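Hydroxyethylthiazole kinase (Pyrococcus horikoshii, PDB 3HPD) probably phosphorylates the hydroxyl group of 4-methyl-5-beta-hydroxyethylthiazole, using ATP with magnesium as cofactor, a step in thiamine diphosphate biosynthesis. Local coordinates at residues H19-F24 and D58-N63; M43-E48 and S69-S74. One frame throughout, in Å; residues are numbered along the deposited sequence.

Contact 1. Residues H19-F24 and D58-N63; sequences HNITNF and DAVVIN
Asn63 carries its CG anti to the backbone N (chi1 -176°), while Asn23 tucks its own CG between backbone N and carbonyl carbon (chi1 78°), and the two amides meet where the strands end, Asn23 already in the loop after strand 17-21. Asn23 ND2 gives a hydrogen bond of 2.8 Å to Asn63 OD1; the acceptor lies close to the plane of the Asn23 amide, whereas the donor stands above the Asn63 carbonyl plane, the two amides being turned 72° apart. Asn63 OD1 also accepts from Gly65 N; two donors thus help to fix the turn of the amide. Beside this bond Thr22 OG1 presses against Asn63 CB at 3.2 Å.

Upstream, strands 17-21 and 59-63 run parallel as neighbours in the central sheet of this ribokinase-clan fold. His19 N bonds to Ala59 O, Val61 N to His19 O at 2.7 Å, Ile21 N to Val61 O, and Asn63 N to Ile21 O. On one face the Asn20 amide lies alongside Val61, OD1 3.6 Å from Val61 CB, with Asn20 touching Ala199 of helix 193-205. His19, Ile21, Val60 and Ile62 occupy the other face, which helices 50-56 and 69-85 cover; there His19 NE2 is hydrogen-bonded to Ala44 O, while its buried ND1 has no partner in the model.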
loop_
_atom_site.group_PDB
_atom_site.type_symbol
_atom_site.label_atom_id
_atom_site.label_comp_id
_atom_site.label_asym_id
_atom_site.label_seq_id
_atom_site.Cartn_x
_atom_site.Cartn_y
_atom_site.Cartn_z
ATOM N N HIS A 19 -2.928 17.467 2.581
ATOM C CA HIS A 19 -3.708 16.526 3.371
ATOM C C HIS A 19 -4.552 15.631 2.470
ATOM O O HIS A 19 -5.385 16.119 1.706
ATOM C CB HIS A 19 -4.618 17.300 4.330
ATOM C CG HIS A 19 -5.516 16.432 5.153
ATOM N ND1 HIS A 19 -6.573 16.936 5.879
ATOM C CD2 HIS A 19 -5.518 15.093 5.365
ATOM C CE1 HIS A 19 -7.189 15.946 6.502
ATOM N NE2 HIS A 19 -6.568 14.817 6.206
ATOM N N ASN A 20 -4.339 14.320 2.567
ATOM C CA ASN A 20 -5.088 13.362 1.759
ATOM C C ASN A 20 -6.031 12.496 2.584
ATOM O O ASN A 20 -5.627 11.901 3.587
ATOM C CB ASN A 20 -4.137 12.412 1.005
ATOM C CG ASN A 20 -3.301 13.114 -0.043
ATOM O OD1 ASN A 20 -3.492 12.913 -1.246
ATOM N ND2 ASN A 20 -2.361 13.938 0.404
ATOM N N ILE A 21 -7.292 12.451 2.167
ATOM C CA ILE A 21 -8.294 11.586 2.783
ATOM C C ILE A 21 -8.520 10.760 1.528
ATOM O O ILE A 21 -9.325 11.109 0.666
ATOM C CB ILE A 21 -9.553 12.360 3.180
ATOM C CG1 ILE A 21 -9.170 13.469 4.166
ATOM C CG2 ILE A 21 -10.562 11.410 3.815
ATOM C CD1 ILE A 21 -10.314 14.377 4.561
ATOM N N THR A 22 -7.778 9.666 1.424
ATOM C CA THR A 22 -7.797 8.881 0.207
ATOM C C THR A 22 -8.136 7.391 0.313
ATOM O O THR A 22 -8.579 6.917 1.362
ATOM C CB THR A 22 -6.433 9.098 -0.491
ATOM O OG1 THR A 22 -6.465 8.571 -1.819
ATOM C CG2 THR A 22 -5.313 8.437 0.317
ATOM N N ASN A 23 -7.935 6.656 -0.780
ATOM C CA ASN A 23 -8.268 5.233 -0.796
ATOM C C ASN A 23 -7.096 4.313 -0.456
ATOM O O ASN A 23 -5.932 4.672 -0.622
ATOM C CB ASN A 23 -8.922 4.849 -2.140
ATOM C CG ASN A 23 -7.924 4.684 -3.274
ATOM O OD1 ASN A 23 -7.085 3.789 -3.249
ATOM N ND2 ASN A 23 -8.032 5.541 -4.290
ATOM N N PHE A 24 -7.425 3.121 0.035
ATOM C CA PHE A 24 -6.428 2.150 0.470
ATOM C C PHE A 24 -5.420 1.684 -0.562
ATOM O O PHE A 24 -4.302 1.305 -0.213
ATOM C CB PHE A 24 -7.132 0.930 1.068
ATOM C CG PHE A 24 -8.022 1.263 2.229
ATOM C CD1 PHE A 24 -7.510 1.912 3.349
ATOM C CD2 PHE A 24 -9.375 0.936 2.202
ATOM C CE1 PHE A 24 -8.336 2.244 4.424
ATOM C CE2 PHE A 24 -10.210 1.260 3.271
ATOM C CZ PHE A 24 -9.688 1.912 4.387
ATOM N N ASP A 58 -2.075 22.812 3.560
ATOM C CA ASP A 58 -2.159 23.905 2.603
ATOM C C ASP A 58 -3.172 23.571 1.515
ATOM O O ASP A 58 -3.589 24.437 0.744
ATOM C CB ASP A 58 -0.781 24.164 1.991
ATOM C CG ASP A 58 0.230 24.611 3.025
ATOM O OD1 ASP A 58 -0.042 25.626 3.701
ATOM O OD2 ASP A 58 1.284 23.952 3.169
ATOM N N ALA A 59 -3.571 22.306 1.466
ATOM C CA ALA A 59 -4.547 21.845 0.491
ATOM C C ALA A 59 -5.085 20.498 0.950
ATOM O O ALA A 59 -4.426 19.783 1.709
ATOM C CB ALA A 59 -3.903 21.718 -0.884
ATOM N N VAL A 60 -6.288 20.161 0.498
ATOM C CA VAL A 60 -6.913 18.898 0.863
ATOM C C VAL A 60 -7.304 18.120 -0.389
ATOM O O VAL A 60 -7.942 18.660 -1.288
ATOM C CB VAL A 60 -8.187 19.132 1.722
ATOM C CG1 VAL A 60 -8.841 17.801 2.067
ATOM C CG2 VAL A 60 -7.824 19.889 2.995
ATOM N N VAL A 61 -6.906 16.854 -0.443
ATOM C CA VAL A 61 -7.232 15.988 -1.572
ATOM C C VAL A 61 -8.161 14.882 -1.078
ATOM O O VAL A 61 -7.826 14.153 -0.142
ATOM C CB VAL A 61 -5.955 15.349 -2.182
ATOM C CG1 VAL A 61 -6.329 14.329 -3.260
ATOM C CG2 VAL A 61 -5.071 16.438 -2.779
ATOM N N ILE A 62 -9.332 14.777 -1.701
ATOM C CA ILE A 62 -10.317 13.764 -1.339
ATOM C C ILE A 62 -10.437 12.761 -2.484
ATOM O O ILE A 62 -10.661 13.138 -3.632
ATOM C CB ILE A 62 -11.702 14.400 -1.068
ATOM C CG1 ILE A 62 -11.609 15.346 0.133
ATOM C CG2 ILE A 62 -12.737 13.305 -0.799
ATOM C CD1 ILE A 62 -12.862 16.170 0.378
ATOM N N ASN A 63 -10.278 11.484 -2.158
ATOM C CA ASN A 63 -10.336 10.408 -3.143
ATOM C C ASN A 63 -11.267 9.326 -2.589
ATOM O O ASN A 63 -10.968 8.712 -1.567
ATOM C CB ASN A 63 -8.921 9.855 -3.349
ATOM C CG ASN A 63 -8.858 8.794 -4.421
ATOM O OD1 ASN A 63 -9.664 7.869 -4.439
ATOM N ND2 ASN A 63 -7.884 8.917 -5.319
#

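Contact 2. Residues M43-E48 and S69-S74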
loop_
_atom_site.group_PDB
_atom_site.type_symbol
_atom_site.label_atom_id
_atom_site.label_comp_id
_atom_site.label_asym_id
_atom_site.label_seq_id
_atom_site.Cartn_x
_atom_site.Cartn_y
_atom_site.Cartn_z
ATOM N N MET A 43 -1.641 11.724 5.455
ATOM C CA MET A 43 -2.882 10.979 5.303
ATOM C C MET A 43 -3.549 10.883 6.672
ATOM O O MET A 43 -2.970 10.345 7.616
ATOM C CB MET A 43 -2.606 9.574 4.757
ATOM C CG MET A 43 -2.469 9.494 3.235
ATOM S SD MET A 43 -1.148 10.515 2.563
ATOM C CE MET A 43 -1.295 10.143 0.811
ATOM N N ALA A 44 -4.759 11.423 6.779
ATOM C CA ALA A 44 -5.501 11.400 8.034
ATOM C C ALA A 44 -6.992 11.476 7.738
ATOM O O ALA A 44 -7.415 12.168 6.808
ATOM C CB ALA A 44 -5.079 12.566 8.915
ATOM N N HIS A 45 -7.789 10.779 8.537
ATOM C CA HIS A 45 -9.231 10.758 8.323
ATOM C C HIS A 45 -10.059 10.824 9.608
ATOM O O HIS A 45 -11.252 11.111 9.557
ATOM C CB HIS A 45 -9.614 9.484 7.567
ATOM C CG HIS A 45 -9.354 8.229 8.343
ATOM N ND1 HIS A 45 -8.087 7.734 8.551
ATOM C CD2 HIS A 45 -10.197 7.409 9.015
ATOM C CE1 HIS A 45 -8.158 6.661 9.323
ATOM N NE2 HIS A 45 -9.425 6.444 9.618
ATOM N N ALA A 46 -9.439 10.549 10.751
ATOM C CA ALA A 46 -10.174 10.552 12.015
ATOM C C ALA A 46 -10.873 11.879 12.279
ATOM O O ALA A 46 -10.253 12.942 12.236
ATOM C CB ALA A 46 -9.236 10.210 13.175
ATOM N N GLU A 47 -12.173 11.815 12.553
ATOM C CA GLU A 47 -12.931 13.028 12.821
ATOM C C GLU A 47 -12.368 13.762 14.033
ATOM O O GLU A 47 -12.538 14.977 14.165
ATOM C CB GLU A 47 -14.410 12.687 13.019
ATOM C CG GLU A 47 -15.132 12.421 11.702
ATOM C CD GLU A 47 -16.524 11.853 11.891
ATOM O OE1 GLU A 47 -17.303 12.425 12.684
ATOM O OE2 GLU A 47 -16.840 10.837 11.237
ATOM N N GLU A 48 -11.676 13.028 14.903
ATOM C CA GLU A 48 -11.083 13.621 16.094
ATOM C C GLU A 48 -9.896 14.541 15.804
ATOM O O GLU A 48 -9.469 15.287 16.683
ATOM C CB GLU A 48 -10.637 12.538 17.082
ATOM C CG GLU A 48 -11.775 11.800 17.757
ATOM C CD GLU A 48 -12.206 10.558 17.003
ATOM O OE1 GLU A 48 -11.987 10.492 15.775
ATOM O OE2 GLU A 48 -12.778 9.649 17.641
ATOM N N SER A 69 -19.285 4.189 4.747
ATOM C CA SER A 69 -20.017 5.188 5.521
ATOM C C SER A 69 -19.125 6.011 6.446
ATOM O O SER A 69 -19.330 7.218 6.601
ATOM C CB SER A 69 -21.140 4.523 6.329
ATOM O OG SER A 69 -20.633 3.557 7.230
ATOM N N GLY A 70 -18.137 5.361 7.051
ATOM C CA GLY A 70 -17.236 6.060 7.950
ATOM C C GLY A 70 -16.380 7.090 7.236
ATOM O O GLY A 70 -16.267 8.233 7.683
ATOM N N TRP A 71 -15.769 6.696 6.125
ATOM C CA TRP A 71 -14.924 7.618 5.377
ATOM C C TRP A 71 -15.736 8.733 4.732
ATOM O O TRP A 71 -15.251 9.855 4.586
ATOM C CB TRP A 71 -14.113 6.865 4.317
ATOM C CG TRP A 71 -13.007 6.049 4.916
ATOM C CD1 TRP A 71 -13.134 4.894 5.636
ATOM C CD2 TRP A 71 -11.610 6.363 4.907
ATOM N NE1 TRP A 71 -11.902 4.471 6.081
ATOM C CE2 TRP A 71 -10.947 5.357 5.648
ATOM C CE3 TRP A 71 -10.850 7.401 4.352
ATOM C CZ2 TRP A 71 -9.562 5.355 5.843
ATOM C CZ3 TRP A 71 -9.468 7.400 4.549
ATOM C CH2 TRP A 71 -8.843 6.385 5.290
ATOM N N ARG A 72 -16.972 8.430 4.350
ATOM C CA ARG A 72 -17.833 9.436 3.731
ATOM C C ARG A 72 -18.043 10.580 4.717
ATOM O O ARG A 72 -17.968 11.753 4.356
ATOM C CB ARG A 72 -19.191 8.838 3.362
ATOM C CG ARG A 72 -20.096 9.807 2.604
ATOM C CD ARG A 72 -21.529 9.297 2.537
ATOM N NE ARG A 72 -22.218 9.487 3.806
ATOM C CZ ARG A 72 -22.683 10.657 4.234
ATOM N NH1 ARG A 72 -22.539 11.744 3.487
ATOM N NH2 ARG A 72 -23.276 10.745 5.417
ATOM N N ARG A 73 -18.312 10.219 5.965
ATOM C CA ARG A 73 -18.533 11.197 7.021
ATOM C C ARG A 73 -17.305 12.093 7.148
ATOM O O ARG A 73 -17.423 13.319 7.238
ATOM C CB ARG A 73 -18.799 10.472 8.339
ATOM C CG ARG A 73 -19.455 11.318 9.411
ATOM C CD ARG A 73 -19.837 10.447 10.599
ATOM N NE ARG A 73 -20.572 9.258 10.170
ATOM C CZ ARG A 73 -20.150 8.010 10.356
ATOM N NH1 ARG A 73 -18.994 7.778 10.967
ATOM N NH2 ARG A 73 -20.881 6.990 9.924
ATOM N N SER A 74 -16.124 11.480 7.145
ATOM C CA SER A 74 -14.879 12.233 7.252
ATOM C C SER A 74 -14.663 13.151 6.049
ATOM O O SER A 74 -14.249 14.299 6.202
ATOM C CB SER A 74 -13.686 11.280 7.389
ATOM O OG SER A 74 -13.689 10.624 8.650
#
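His45 and Trp71 lie almost flat against each other in an offset stack, their planes inclined by only 12° and the centroids of the imidazole and the six-membered ring 4.2 Å apart. Trp71 CZ2 sits over the centre of the imidazole, and His45 CG approaches Trp71 CH2 to 3.6 Å. The first torsion of His45 sets CG between the backbone N and the carbonyl carbon (chi1 65°), which turns the imidazole over the indole; CB, carried by the backbone, lies over the same face and adds a CH-pi contact 4.0 Å from the six-ring centroid.

Just beyond the stack, Ser74 OG donates a short hydrogen bond of 2.6 Å to His45 O, with the hydroxyl tilted out of the carbonyl plane. The loop that follows strand 40-43 is thereby joined to the first turns of helix 69-85 by the ring stack and the carbonyl bond, with a looser charged contact farther out. The loop also belongs to the trimer interface: His45 NE2 is hydrogen-bonded to Asp68 OD2 of the third subunit. With an alanine here, this face of the Trp71 indole would probably lose its cover, and the aspartate of the neighbouring subunit its imidazole partner.

On the outer side, Glu47 and Arg73 cross at about a right angle, with carboxylate and guanidinium planes 59° apart. Glu47 OE2 comes to the edge of the guanidinium near its plane, but the salt bridge to Arg73 NH1 is long at 3.8 Å. The same oxygen lies much nearer the aliphatic part of the arginine, 3.1 Å from Arg73 CD, and Glu47 CG packs against Ser74 OG.

How the contacts relate
Contacts 1 and 2 have centres about 11 Å apart, and their segments alternate along the chain: strand 17-21, the loop after strand 40-43, strand 59-63, then helix 69-85. Contact 1 joins neighbouring strands in the buried sheet, whereas contact 2 links the loop leaving the adjacent edge strand 40-43 to the helix that follows strand 59-63. The two meet directly where Trp71 packs on Thr22 O and on Phe24. Phe24 also meets Phe24 of both other subunits, so the loop that follows strand 17-21 reaches the interface between subunits. The side chains of Asn20 and Asn23 lie about 4 Å from Met43 and about 6 Å from Gly192, respectively, both predicted to bind substrate.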